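PDB 1Y0K: hypothetical protein PA4535 from Pseudomonas aeruginosa, which is of unknown function but belongs to the DUF1780 family of putative endonucleases, in the PD-(D/E)XK nuclease clan. Local coordinates for residues E15-F20 and F144-R149; Q47-A52 and V60-A65; A180-A185 and A195-S200. One frame throughout, in Å; residues are numbered along the deposited sequence.

Interaction 1. Residues E15-F20 and F144-R149; sequences EQANDF and FVNLKR
Ala17 and Asn18 of helix 3-23 press on Asn146 of strand 140-146, and this is the close-packed half of the contact. The methyl CB of Ala17 lies 3.7 Å from Asn146 ND2 and also reaches the rim of the Phe144 ring, near its plane, 4.2 Å from Phe144 CZ. With CG of Asn146 swung anti to its own backbone N (chi1 -174°), the amide projects at the helix. There ND2 is held chiefly by a hydrogen bond to the carbonyl O of Ala14, and it gives a second, weak and bent one to Asn18 OD1 (2.9 Å, 138° at the hydrogen); the two asparagine amide planes stand 70° apart. Helix 3-23 packs here on the mixed central sheet, a layered alpha/beta build consistent with the nuclease clan. A water completes the join between Asn18 ND2 and the backbone Asn146 O. Toward the partly exposed end the hold is looser. Glu15 and the long chain of Lys148 lie obliquely against each other, the carboxylate close to the methylene CE, but Lys148 NZ, turned aside at chi4, stays 4.0 Å from Glu15 OE2, beyond a salt bridge.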
ATOM      1  N   GLU A  15       1.499  -9.211 -13.533  1.00 23.34           N
ATOM      2  CA  GLU A  15       2.310  -8.789 -14.673  1.00 25.13           C
ATOM      3  C   GLU A  15       1.803  -7.485 -15.285  1.00 24.77           C
ATOM      4  O   GLU A  15       2.601  -6.593 -15.587  1.00 25.25           O
ATOM      5  CB  GLU A  15       2.358  -9.888 -15.742  1.00 24.87           C
ATOM      6  CG  GLU A  15       3.210 -11.081 -15.382  1.00 27.85           C
ATOM      7  CD  GLU A  15       3.144 -12.199 -16.423  1.00 28.52           C
ATOM      8  OE1 GLU A  15       2.093 -12.362 -17.093  1.00 33.88           O
ATOM      9  OE2 GLU A  15       4.148 -12.930 -16.563  1.00 34.07           O
ATOM     10  N   GLN A  16       0.484  -7.375 -15.447  1.00 24.93           N
ATOM     11  CA  GLN A  16      -0.156  -6.179 -16.007  1.00 25.47           C
ATOM     12  C   GLN A  16       0.122  -4.936 -15.182  1.00 24.63           C
ATOM     13  O   GLN A  16       0.402  -3.875 -15.738  1.00 24.30           O
ATOM     14  CB  GLN A  16      -1.668  -6.361 -16.109  1.00 25.93           C
ATOM     15  CG  GLN A  16      -2.131  -7.087 -17.348  1.00 29.63           C
ATOM     16  CD  GLN A  16      -3.576  -7.540 -17.250  1.00 33.63           C
ATOM     17  OE1 GLN A  16      -3.919  -8.635 -17.696  1.00 37.33           O
ATOM     18  NE2 GLN A  16      -4.432  -6.706 -16.655  1.00 35.18           N
ATOM     19  N   ALA A  17       0.022  -5.075 -13.859  1.00 23.84           N
ATOM     20  CA  ALA A  17       0.314  -3.977 -12.947  1.00 23.54           C
ATOM     21  C   ALA A  17       1.775  -3.542 -13.085  1.00 23.25           C
ATOM     22  O   ALA A  17       2.052  -2.353 -13.148  1.00 22.90           O
ATOM     23  CB  ALA A  17      -0.002  -4.364 -11.509  1.00 23.57           C
ATOM     24  N   ASN A  18       2.695  -4.507 -13.145  1.00 23.14           N
ATOM     25  CA  ASN A  18       4.118  -4.199 -13.340  1.00 23.77           C
ATOM     26  C   ASN A  18       4.393  -3.499 -14.660  1.00 24.43           C
ATOM     27  O   ASN A  18       5.164  -2.543 -14.706  1.00 24.11           O
ATOM     28  CB  ASN A  18       4.985  -5.449 -13.218  1.00 23.84           C
ATOM     29  CG  ASN A  18       5.221  -5.855 -11.778  1.00 23.61           C
ATOM     30  OD1 ASN A  18       4.924  -5.098 -10.851  1.00 22.83           O
ATOM     31  ND2 ASN A  18       5.752  -7.055 -11.582  1.00 24.50           N
ATOM     32  N   ASP A  19       3.753  -3.974 -15.726  1.00 24.87           N
ATOM     33  CA  ASP A  19       3.923  -3.359 -17.044  1.00 26.44           C
ATOM     34  C   ASP A  19       3.507  -1.891 -17.012  1.00 26.48           C
ATOM     35  O   ASP A  19       4.213  -1.035 -17.541  1.00 26.81           O
ATOM     36  CB  ASP A  19       3.167  -4.147 -18.115  1.00 26.83           C
ATOM     37  CG  ASP A  19       3.808  -5.498 -18.399  1.00 29.98           C
ATOM     38  OD1 ASP A  19       4.991  -5.690 -18.037  1.00 33.91           O
ATOM     39  OD2 ASP A  19       3.135  -6.374 -18.989  1.00 33.99           O
ATOM     40  N   PHE A  20       2.392  -1.600 -16.351  1.00 26.85           N
ATOM     41  CA  PHE A  20       1.962  -0.211 -16.167  1.00 26.99           C
ATOM     42  C   PHE A  20       2.953   0.631 -15.351  1.00 26.90           C
ATOM     43  O   PHE A  20       3.313   1.747 -15.755  1.00 26.54           O
ATOM     44  CB  PHE A  20       0.568  -0.121 -15.534  1.00 27.43           C
ATOM     45  CG  PHE A  20       0.238   1.259 -15.026  1.00 28.73           C
ATOM     46  CD1 PHE A  20      -0.141   2.268 -15.912  1.00 29.76           C
ATOM     47  CD2 PHE A  20       0.367   1.567 -13.674  1.00 29.40           C
ATOM     48  CE1 PHE A  20      -0.416   3.554 -15.452  1.00 30.23           C
ATOM     49  CE2 PHE A  20       0.098   2.852 -13.209  1.00 29.67           C
ATOM     50  CZ  PHE A  20      -0.302   3.843 -14.097  1.00 29.75           C
ATOM     51  N   PHE A 144       2.337  -0.003  -2.279  1.00 12.10           N
ATOM     52  CA  PHE A 144       1.722  -0.783  -3.361  1.00 12.32           C
ATOM     53  C   PHE A 144       2.483  -2.103  -3.454  1.00 12.90           C
ATOM     54  O   PHE A 144       3.679  -2.124  -3.764  1.00 12.52           O
ATOM     55  CB  PHE A 144       1.736  -0.043  -4.701  1.00 12.95           C
ATOM     56  CG  PHE A 144       1.069  -0.816  -5.804  1.00 12.18           C
ATOM     57  CD1 PHE A 144      -0.313  -0.744  -5.964  1.00 14.67           C
ATOM     58  CD2 PHE A 144       1.810  -1.631  -6.657  1.00 15.51           C
ATOM     59  CE1 PHE A 144      -0.957  -1.473  -6.969  1.00 16.04           C
ATOM     60  CE2 PHE A 144       1.168  -2.364  -7.672  1.00 15.14           C
ATOM     61  CZ  PHE A 144      -0.214  -2.282  -7.817  1.00 15.01           C
ATOM     62  N   VAL A 145       1.788  -3.182  -3.118  1.00 13.84           N
ATOM     63  CA  VAL A 145       2.382  -4.499  -2.992  1.00 14.93           C
ATOM     64  C   VAL A 145       1.930  -5.393  -4.159  1.00 15.59           C
ATOM     65  O   VAL A 145       0.734  -5.656  -4.341  1.00 15.33           O
ATOM     66  CB  VAL A 145       2.029  -5.153  -1.626  1.00 15.37           C
ATOM     67  CG1 VAL A 145       2.796  -6.475  -1.453  1.00 16.30           C
ATOM     68  CG2 VAL A 145       2.360  -4.214  -0.477  1.00 16.66           C
ATOM     69  N   ASN A 146       2.901  -5.872  -4.931  1.00 16.57           N
ATOM     70  CA  ASN A 146       2.615  -6.664  -6.119  1.00 17.80           C
ATOM     71  C   ASN A 146       3.746  -7.651  -6.392  1.00 18.71           C
ATOM     72  O   ASN A 146       4.805  -7.274  -6.870  1.00 18.42           O
ATOM     73  CB  ASN A 146       2.377  -5.759  -7.333  1.00 17.78           C
ATOM     74  CG  ASN A 146       1.927  -6.538  -8.552  1.00 19.72           C
ATOM     75  OD1 ASN A 146       1.034  -7.387  -8.464  1.00 20.14           O
ATOM     76  ND2 ASN A 146       2.555  -6.271  -9.691  1.00 19.92           N
ATOM     77  N   LEU A 147       3.494  -8.914  -6.074  1.00 20.09           N
ATOM     78  CA  LEU A 147       4.512  -9.957  -6.160  1.00 21.30           C
ATOM     79  C   LEU A 147       4.089 -10.950  -7.221  1.00 22.30           C
ATOM     80  O   LEU A 147       2.989 -11.484  -7.149  1.00 22.65           O
ATOM     81  CB  LEU A 147       4.659 -10.673  -4.811  1.00 21.67           C
ATOM     82  CG  LEU A 147       4.874  -9.803  -3.559  1.00 22.05           C
ATOM     83  CD1 LEU A 147       4.821 -10.644  -2.289  1.00 23.10           C
ATOM     84  CD2 LEU A 147       6.185  -9.019  -3.628  1.00 23.12           C
ATOM     85  N   LYS A 148       4.946 -11.195  -8.209  1.00 23.77           N
ATOM     86  CA  LYS A 148       4.623 -12.194  -9.224  1.00 25.73           C
ATOM     87  C   LYS A 148       4.757 -13.614  -8.647  1.00 25.45           C
ATOM     88  O   LYS A 148       4.049 -14.529  -9.076  1.00 26.12           O
ATOM     89  CB  LYS A 148       5.485 -12.012 -10.481  1.00 25.96           C
ATOM     90  CG  LYS A 148       5.053 -12.897 -11.655  1.00 28.09           C
ATOM     91  CD  LYS A 148       5.832 -12.621 -12.937  1.00 28.24           C
ATOM     92  CE  LYS A 148       5.557 -13.672 -14.010  1.00 30.70           C
ATOM     93  NZ  LYS A 148       5.910 -15.072 -13.617  1.00 33.53           N
ATOM     94  N   ARG A 149       5.634 -13.778  -7.658  1.00 25.30           N
ATOM     95  CA  ARG A 149       5.944 -15.098  -7.089  1.00 25.63           C
ATOM     96  C   ARG A 149       5.033 -15.507  -5.924  1.00 24.39           C
ATOM     97  O   ARG A 149       5.084 -16.654  -5.457  1.00 24.43           O
ATOM     98  CB  ARG A 149       7.415 -15.171  -6.639  1.00 26.84           C
ATOM     99  CG  ARG A 149       8.451 -14.708  -7.671  1.00 30.25           C
ATOM    100  CD  ARG A 149       8.537 -15.638  -8.867  1.00 35.69           C
ATOM    101  NE  ARG A 149       9.666 -15.284  -9.725  1.00 39.78           N
ATOM    102  CZ  ARG A 149       9.570 -14.615 -10.872  1.00 41.64           C
ATOM    103  NH1 ARG A 149       8.384 -14.229 -11.335  1.00 42.45           N
ATOM    104  NH2 ARG A 149      10.668 -14.341 -11.568  1.00 43.01           N
TER
HETATM  105  O   HOH W   1       6.507  -7.850  -8.867  1.00 19.50           O

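Interaction 2. Residues Q47-A52 and V60-A65; sequences QEDFAA and VLFKGA
Two backbone hydrogen bonds tie Ala51 to Leu61: Leu61 N gives a short, nearly straight bond to Ala51 O (2.7 Å, 170° at the hydrogen), and Ala51 N returns one to Leu61 O (3.1 Å). They make this an antiparallel hydrogen-bonded pair in a small beta hairpin, strands 50-51 and 60-62, at one border of the central sheet. Past the pair the strands part, and a water takes over, donating to Asp49 O and accepting from Lys63 N. A second water lies between Asp49 OD2 and Lys63 NZ, whose direct salt bridge is long at 3.9 Å; Asp49 OD2 also accepts from the backbone N of Arg46. Lys63 is the second residue of the type I' turn from Phe62 to Ala65, and its CG sits over the centre of the Phe62 ring. Phe62 CG lies anti to its backbone N (chi1 171°), Phe50 CG beside its own, and the rings meet on one sheet face, planes 24° apart but offset until little of one lies over the other; Phe50 CE2 is 3.8 Å from Phe62 CD1. Tyr45 meets Phe50 edge-to-face. Val60 CG1 touches the Phe50 rim at CD2, and Asp49 CB comes within 3.6 Å of Phe62 CE1.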
ATOM      1  N   GLN A  47     -10.468  14.750  -9.080  1.00 22.42           N
ATOM      2  CA  GLN A  47      -9.078  14.773  -9.530  1.00 22.53           C
ATOM      3  C   GLN A  47      -8.274  15.904  -8.890  1.00 22.26           C
ATOM      4  O   GLN A  47      -7.092  15.736  -8.586  1.00 22.25           O
ATOM      5  CB  GLN A  47      -9.004  14.884 -11.056  1.00 22.56           C
ATOM      6  CG  GLN A  47      -7.737  14.303 -11.642  1.00 23.46           C
ATOM      7  CD  GLN A  47      -7.624  12.805 -11.396  1.00 24.25           C
ATOM      8  OE1 GLN A  47      -8.593  12.051 -11.561  1.00 23.52           O
ATOM      9  NE2 GLN A  47      -6.442  12.371 -10.990  1.00 24.41           N
ATOM     10  N   GLU A  48      -8.931  17.047  -8.692  1.00 22.64           N
ATOM     11  CA  GLU A  48      -8.328  18.234  -8.077  1.00 23.01           C
ATOM     12  C   GLU A  48      -7.928  18.033  -6.606  1.00 22.50           C
ATOM     13  O   GLU A  48      -7.163  18.830  -6.054  1.00 22.45           O
ATOM     14  CB  GLU A  48      -9.289  19.426  -8.188  1.00 23.62           C
ATOM     15  CG  GLU A  48     -10.719  19.109  -7.761  1.00 26.63           C
ATOM     16  CD  GLU A  48     -11.644  18.706  -8.929  1.00 31.10           C
ATOM     17  OE1 GLU A  48     -11.204  18.025  -9.897  1.00 30.86           O
ATOM     18  OE2 GLU A  48     -12.840  19.076  -8.863  1.00 35.19           O
ATOM     19  N   ASP A  49      -8.443  16.977  -5.973  1.00 21.93           N
ATOM     20  CA  ASP A  49      -8.120  16.695  -4.574  1.00 21.43           C
ATOM     21  C   ASP A  49      -6.672  16.258  -4.318  1.00 21.20           C
ATOM     22  O   ASP A  49      -6.213  16.314  -3.183  1.00 21.20           O
ATOM     23  CB  ASP A  49      -9.060  15.649  -3.978  1.00 21.05           C
ATOM     24  CG  ASP A  49     -10.505  16.112  -3.916  1.00 22.31           C
ATOM     25  OD1 ASP A  49     -10.750  17.335  -3.822  1.00 21.77           O
ATOM     26  OD2 ASP A  49     -11.394  15.233  -3.935  1.00 21.48           O
ATOM     27  N   PHE A  50      -5.971  15.794  -5.351  1.00 20.80           N
ATOM     28  CA  PHE A  50      -4.580  15.360  -5.191  1.00 20.83           C
ATOM     29  C   PHE A  50      -3.616  16.499  -5.488  1.00 21.76           C
ATOM     30  O   PHE A  50      -3.791  17.229  -6.468  1.00 22.06           O
ATOM     31  CB  PHE A  50      -4.281  14.169  -6.102  1.00 20.83           C
ATOM     32  CG  PHE A  50      -5.231  13.032  -5.924  1.00 19.36           C
ATOM     33  CD1 PHE A  50      -6.318  12.878  -6.778  1.00 19.51           C
ATOM     34  CD2 PHE A  50      -5.064  12.136  -4.874  1.00 19.54           C
ATOM     35  CE1 PHE A  50      -7.211  11.840  -6.600  1.00 19.48           C
ATOM     36  CE2 PHE A  50      -5.948  11.097  -4.690  1.00 19.39           C
ATOM     37  CZ  PHE A  50      -7.027  10.946  -5.553  1.00 18.59           C
ATOM     38  N   ALA A  51      -2.606  16.647  -4.641  1.00 22.02           N
ATOM     39  CA  ALA A  51      -1.580  17.657  -4.843  1.00 23.06           C
ATOM     40  C   ALA A  51      -0.223  17.139  -4.394  1.00 23.55           C
ATOM     41  O   ALA A  51      -0.135  16.228  -3.566  1.00 23.32           O
ATOM     42  CB  ALA A  51      -1.941  18.936  -4.100  1.00 22.60           C
ATOM     43  N   ALA A  52       0.836  17.711  -4.958  1.00 24.08           N
ATOM     44  CA  ALA A  52       2.184  17.405  -4.490  1.00 24.28           C
ATOM     45  C   ALA A  52       2.610  18.451  -3.454  1.00 24.49           C
ATOM     46  O   ALA A  52       2.289  19.637  -3.602  1.00 25.15           O
ATOM     47  CB  ALA A  52       3.156  17.355  -5.659  1.00 24.59           C
ATOM     48  N   VAL A  60       2.045  12.544  -2.012  1.00 14.65           N
ATOM     49  CA  VAL A  60       0.726  12.940  -2.478  1.00 14.79           C
ATOM     50  C   VAL A  60      -0.124  13.404  -1.308  1.00 14.71           C
ATOM     51  O   VAL A  60      -0.324  12.661  -0.339  1.00 15.12           O
ATOM     52  CB  VAL A  60       0.012  11.766  -3.212  1.00 14.09           C
ATOM     53  CG1 VAL A  60      -1.413  12.156  -3.610  1.00 14.97           C
ATOM     54  CG2 VAL A  60       0.818  11.313  -4.437  1.00 14.55           C
ATOM     55  N   LEU A  61      -0.625  14.637  -1.402  1.00 15.20           N
ATOM     56  CA  LEU A  61      -1.570  15.161  -0.423  1.00 15.42           C
ATOM     57  C   LEU A  61      -2.999  14.882  -0.861  1.00 15.63           C
ATOM     58  O   LEU A  61      -3.348  15.075  -2.023  1.00 15.95           O
ATOM     59  CB  LEU A  61      -1.380  16.675  -0.217  1.00 15.78           C
ATOM     60  CG  LEU A  61       0.043  17.187   0.078  1.00 16.01           C
ATOM     61  CD1 LEU A  61       0.087  18.718   0.085  1.00 17.44           C
ATOM     62  CD2 LEU A  61       0.560  16.649   1.400  1.00 18.24           C
ATOM     63  N   PHE A  62      -3.819  14.418   0.072  1.00 15.39           N
ATOM     64  CA  PHE A  62      -5.250  14.233  -0.190  1.00 15.80           C
ATOM     65  C   PHE A  62      -6.029  14.434   1.091  1.00 16.14           C
ATOM     66  O   PHE A  62      -5.907  13.640   2.019  1.00 15.70           O
ATOM     67  CB  PHE A  62      -5.527  12.827  -0.748  1.00 15.91           C
ATOM     68  CG  PHE A  62      -6.993  12.494  -0.848  1.00 16.22           C
ATOM     69  CD1 PHE A  62      -7.753  12.979  -1.907  1.00 16.26           C
ATOM     70  CD2 PHE A  62      -7.615  11.707   0.113  1.00 16.28           C
ATOM     71  CE1 PHE A  62      -9.125  12.693  -1.997  1.00 16.57           C
ATOM     72  CE2 PHE A  62      -8.983  11.404   0.025  1.00 17.11           C
ATOM     73  CZ  PHE A  62      -9.737  11.899  -1.028  1.00 17.51           C
ATOM     74  N   LYS A  63      -6.836  15.496   1.137  1.00 17.09           N
ATOM     75  CA  LYS A  63      -7.746  15.763   2.269  1.00 18.48           C
ATOM     76  C   LYS A  63      -7.163  15.463   3.662  1.00 18.22           C
ATOM     77  O   LYS A  63      -7.734  14.693   4.459  1.00 19.80           O
ATOM     78  CB  LYS A  63      -9.064  15.011   2.078  1.00 18.82           C
ATOM     79  CG  LYS A  63      -9.784  15.369   0.795  1.00 20.30           C
ATOM     80  CD  LYS A  63     -11.120  14.637   0.689  1.00 24.60           C
ATOM     81  CE  LYS A  63     -11.840  15.060  -0.588  1.00 25.96           C
ATOM     82  NZ  LYS A  63     -13.286  14.696  -0.595  1.00 28.15           N
ATOM     83  N   GLY A  64      -6.021  16.066   3.946  1.00 18.21           N
ATOM     84  CA  GLY A  64      -5.402  15.920   5.251  1.00 17.38           C
ATOM     85  C   GLY A  64      -4.404  14.775   5.334  1.00 16.79           C
ATOM     86  O   GLY A  64      -3.550  14.774   6.227  1.00 17.03           O
ATOM     87  N   ALA A  65      -4.522  13.801   4.429  1.00 15.91           N
ATOM     88  CA  ALA A  65      -3.532  12.717   4.335  1.00 15.52           C
ATOM     89  C   ALA A  65      -2.258  13.204   3.667  1.00 15.42           C
ATOM     90  O   ALA A  65      -2.300  14.025   2.755  1.00 15.47           O
ATOM     91  CB  ALA A  65      -4.098  11.503   3.578  1.00 15.70           C
TER
HETATM   92  O   HOH W   2      -7.242  17.314  -0.898  1.00 26.18           O
HETATM   93  O   HOH W   3     -13.888  15.586  -3.133  1.00 31.20           O

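Interaction 3. Residues A180-A185 and A195-S200; sequences ARVLFA and ANLGRS
Two waters do the work of backbone hydrogen bonds between Val182 and the irregular segment 195-200. One accepts from Val182 N and donates to both Asn196 O and Arg199 O, gathering three backbone groups at a single point. The other donates to Val182 O, 2.7 Å away, and accepts from Gly198 N, so the two polar backbone atoms of Val182 are each bridged to the loop. Gly198 itself has a positive phi, a backbone shape that favours glycine.

The direct polar link comes from Arg181. Its chain is stretched from CG to NE, and CG lies anti to the backbone N (chi1 179°), which carries the guanidinium alongside Ser200. Arg181 NH1 donates to Ser200 OG at 3.1 Å, close to straight at 161° and only 9° out of the guanidinium plane, while the chain's CD passes 3.4 Å from the same Ser200 OG. Phe158 packs against both residues.

On the apolar side Leu197 drives its CD2 branch in against the strand. Leu197 CD2 is 3.7 Å from Val182 CG1, and an equal 3.7 Å separates it from Phe184 CA, where it meets backbone as much as side chain; Ala185 CB lies somewhat farther off. The other valine branch, CG2, rests 4.0 Å from Asn196 CB, the two side chains crossing at about a right angle. The amide of Asn196 leads away from the strand and hydrogen-bonds through ND2 to Phe192 O of helix 191-194, whose Leu193 also touches Val182.

Nearby, Leu183 and Phe184 both face Leu172 of strand 171-175, a classic beta bulge. Beyond Ser200 the loop becomes strand 201-202, with Ile201 backbone hydrogen-bonded to Ala180: a helix-containing connection that returns antiparallel, as border strand of the mixed sheet.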
ATOM      1  N   ALA A 180      -6.649  -4.471  -0.261  1.00 12.29           N
ATOM      2  CA  ALA A 180      -6.178  -3.268   0.433  1.00 11.15           C
ATOM      3  C   ALA A 180      -6.427  -3.447   1.925  1.00 11.62           C
ATOM      4  O   ALA A 180      -7.369  -4.136   2.340  1.00 11.50           O
ATOM      5  CB  ALA A 180      -6.886  -2.044  -0.086  1.00 11.57           C
ATOM      6  N   ARG A 181      -5.559  -2.856   2.738  1.00 11.33           N
ATOM      7  CA  ARG A 181      -5.738  -2.902   4.177  1.00 11.72           C
ATOM      8  C   ARG A 181      -5.046  -1.713   4.823  1.00 11.59           C
ATOM      9  O   ARG A 181      -3.905  -1.391   4.484  1.00 11.94           O
ATOM     10  CB  ARG A 181      -5.168  -4.204   4.753  1.00 12.11           C
ATOM     11  CG  ARG A 181      -5.294  -4.309   6.274  1.00 12.23           C
ATOM     12  CD  ARG A 181      -4.690  -5.620   6.787  1.00 13.64           C
ATOM     13  NE  ARG A 181      -4.720  -5.679   8.248  1.00 17.47           N
ATOM     14  CZ  ARG A 181      -5.720  -6.197   8.964  1.00 17.95           C
ATOM     15  NH1 ARG A 181      -6.773  -6.749   8.368  1.00 18.37           N
ATOM     16  NH2 ARG A 181      -5.656  -6.184  10.288  1.00 17.37           N
ATOM     17  N   VAL A 182      -5.748  -1.069   5.748  1.00 11.44           N
ATOM     18  CA  VAL A 182      -5.116  -0.095   6.638  1.00 12.18           C
ATOM     19  C   VAL A 182      -4.538  -0.899   7.812  1.00 12.23           C
ATOM     20  O   VAL A 182      -5.292  -1.536   8.569  1.00 13.24           O
ATOM     21  CB  VAL A 182      -6.148   0.955   7.142  1.00 11.52           C
ATOM     22  CG1 VAL A 182      -5.491   1.930   8.130  1.00 13.09           C
ATOM     23  CG2 VAL A 182      -6.765   1.711   5.958  1.00 14.26           C
ATOM     24  N   LEU A 183      -3.207  -0.910   7.942  1.00 12.67           N
ATOM     25  CA  LEU A 183      -2.547  -1.690   9.004  1.00 13.08           C
ATOM     26  C   LEU A 183      -2.668  -1.029  10.365  1.00 13.69           C
ATOM     27  O   LEU A 183      -2.931  -1.706  11.361  1.00 13.45           O
ATOM     28  CB  LEU A 183      -1.072  -1.969   8.692  1.00 13.41           C
ATOM     29  CG  LEU A 183      -0.772  -2.777   7.426  1.00 14.84           C
ATOM     30  CD1 LEU A 183       0.696  -3.172   7.388  1.00 15.37           C
ATOM     31  CD2 LEU A 183      -1.652  -4.029   7.355  1.00 18.26           C
ATOM     32  N   PHE A 184      -2.452   0.284  10.405  1.00 13.23           N
ATOM     33  CA  PHE A 184      -2.685   1.069  11.613  1.00 13.81           C
ATOM     34  C   PHE A 184      -2.883   2.527  11.254  1.00 13.84           C
ATOM     35  O   PHE A 184      -2.456   2.978  10.195  1.00 13.52           O
ATOM     36  CB  PHE A 184      -1.557   0.891  12.655  1.00 13.68           C
ATOM     37  CG  PHE A 184      -0.239   1.559  12.295  1.00 13.95           C
ATOM     38  CD1 PHE A 184      -0.024   2.916  12.554  1.00 14.26           C
ATOM     39  CD2 PHE A 184       0.809   0.809  11.762  1.00 13.17           C
ATOM     40  CE1 PHE A 184       1.199   3.521  12.250  1.00 13.97           C
ATOM     41  CE2 PHE A 184       2.040   1.396  11.466  1.00 14.45           C
ATOM     42  CZ  PHE A 184       2.239   2.755  11.707  1.00 13.43           C
ATOM     43  N   ALA A 185      -3.546   3.266  12.140  1.00 14.53           N
ATOM     44  CA  ALA A 185      -3.716   4.697  11.939  1.00 15.41           C
ATOM     45  C   ALA A 185      -3.940   5.347  13.290  1.00 16.40           C
ATOM     46  O   ALA A 185      -4.847   4.945  14.030  1.00 16.61           O
ATOM     47  CB  ALA A 185      -4.874   4.977  11.013  1.00 15.25           C
ATOM     48  N   ALA A 195     -11.495   4.763   9.969  1.00 19.10           N
ATOM     49  CA  ALA A 195     -12.757   4.063   9.703  1.00 19.45           C
ATOM     50  C   ALA A 195     -12.580   2.659   9.122  1.00 19.11           C
ATOM     51  O   ALA A 195     -13.477   1.820   9.227  1.00 19.13           O
ATOM     52  CB  ALA A 195     -13.623   4.894   8.774  1.00 19.89           C
ATOM     53  N   ASN A 196     -11.417   2.398   8.536  1.00 18.83           N
ATOM     54  CA  ASN A 196     -11.163   1.138   7.855  1.00 18.44           C
ATOM     55  C   ASN A 196     -10.206   0.172   8.574  1.00 17.92           C
ATOM     56  O   ASN A 196      -9.757  -0.791   8.007  1.00 18.10           O
ATOM     57  CB  ASN A 196     -10.708   1.399   6.426  1.00 18.61           C
ATOM     58  CG  ASN A 196     -11.842   1.849   5.548  1.00 19.17           C
ATOM     59  OD1 ASN A 196     -12.635   1.039   5.100  1.00 20.28           O
ATOM     60  ND2 ASN A 196     -11.950   3.143   5.340  1.00 18.93           N
ATOM     61  N   LEU A 197      -9.891   0.466   9.827  1.00 17.60           N
ATOM     62  CA  LEU A 197      -9.140  -0.462  10.652  1.00 17.99           C
ATOM     63  C   LEU A 197      -9.917  -1.750  10.888  1.00 18.44           C
ATOM     64  O   LEU A 197     -11.127  -1.733  10.963  1.00 19.72           O
ATOM     65  CB  LEU A 197      -8.771   0.175  11.983  1.00 17.80           C
ATOM     66  CG  LEU A 197      -7.794   1.341  11.918  1.00 17.66           C
ATOM     67  CD1 LEU A 197      -7.754   2.072  13.253  1.00 16.91           C
ATOM     68  CD2 LEU A 197      -6.418   0.841  11.516  1.00 17.23           C
ATOM     69  N   GLY A 198      -9.200  -2.859  11.019  1.00 18.74           N
ATOM     70  CA  GLY A 198      -9.778  -4.106  11.476  1.00 19.70           C
ATOM     71  C   GLY A 198     -10.371  -4.978  10.381  1.00 20.00           C
ATOM     72  O   GLY A 198     -11.154  -5.870  10.647  1.00 20.03           O
ATOM     73  N   ARG A 199      -9.989  -4.693   9.145  1.00 20.61           N
ATOM     74  CA  ARG A 199     -10.612  -5.315   7.990  1.00 21.01           C
ATOM     75  C   ARG A 199      -9.663  -5.303   6.821  1.00 19.52           C
ATOM     76  O   ARG A 199      -8.791  -4.467   6.750  1.00 19.18           O
ATOM     77  CB  ARG A 199     -11.927  -4.635   7.623  1.00 21.36           C
ATOM     78  CG  ARG A 199     -11.820  -3.388   6.777  1.00 23.79           C
ATOM     79  CD  ARG A 199     -13.069  -2.513   6.795  1.00 24.53           C
ATOM     80  NE  ARG A 199     -13.514  -2.131   5.460  1.00 31.55           N
ATOM     81  CZ  ARG A 199     -14.651  -1.494   5.193  1.00 32.36           C
ATOM     82  NH1 ARG A 199     -14.993  -1.197   3.946  1.00 32.62           N
ATOM     83  NH2 ARG A 199     -15.443  -1.144   6.179  1.00 34.04           N
ATOM     84  N   SER A 200      -9.847  -6.255   5.929  1.00 17.74           N
ATOM     85  CA  SER A 200      -9.145  -6.276   4.664  1.00 16.41           C
ATOM     86  C   SER A 200     -10.174  -6.242   3.540  1.00 15.66           C
ATOM     87  O   SER A 200     -11.242  -6.816   3.655  1.00 15.10           O
ATOM     88  CB  SER A 200      -8.280  -7.530   4.564  1.00 17.02           C
ATOM     89  OG  SER A 200      -7.159  -7.470   5.425  1.00 17.90           O
TER
HETATM   90  O   HOH W   4      -8.411  -1.839   5.953  1.00 17.62           O
HETATM   91  O   HOH W   5      -6.414  -2.973  10.606  1.00 27.89           O

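All three contacts reach the same seven-stranded mixed sheet, at different places. Interaction 2 forms one border, strands 50-51 and 60-62; interaction 1 lies at strand 140-146 in the middle; interaction 3 involves strand 179-185, next to the opposite border strand 201-202. Their centres are 20 to 24 Å apart, and none touches another, the nearest atoms of interactions 1 and 3 being about 8 Å apart. Along the chain, interaction 2 is nested within the loop closed by interaction 1, and interaction 3 follows both. Interaction 1 fixes helix 3-23 to the sheet's middle, interaction 2 closes the border hairpin, and interaction 3 holds the loop leading to the other border, consistent with a single alpha/beta domain, as the nuclease clan would lead one to expect.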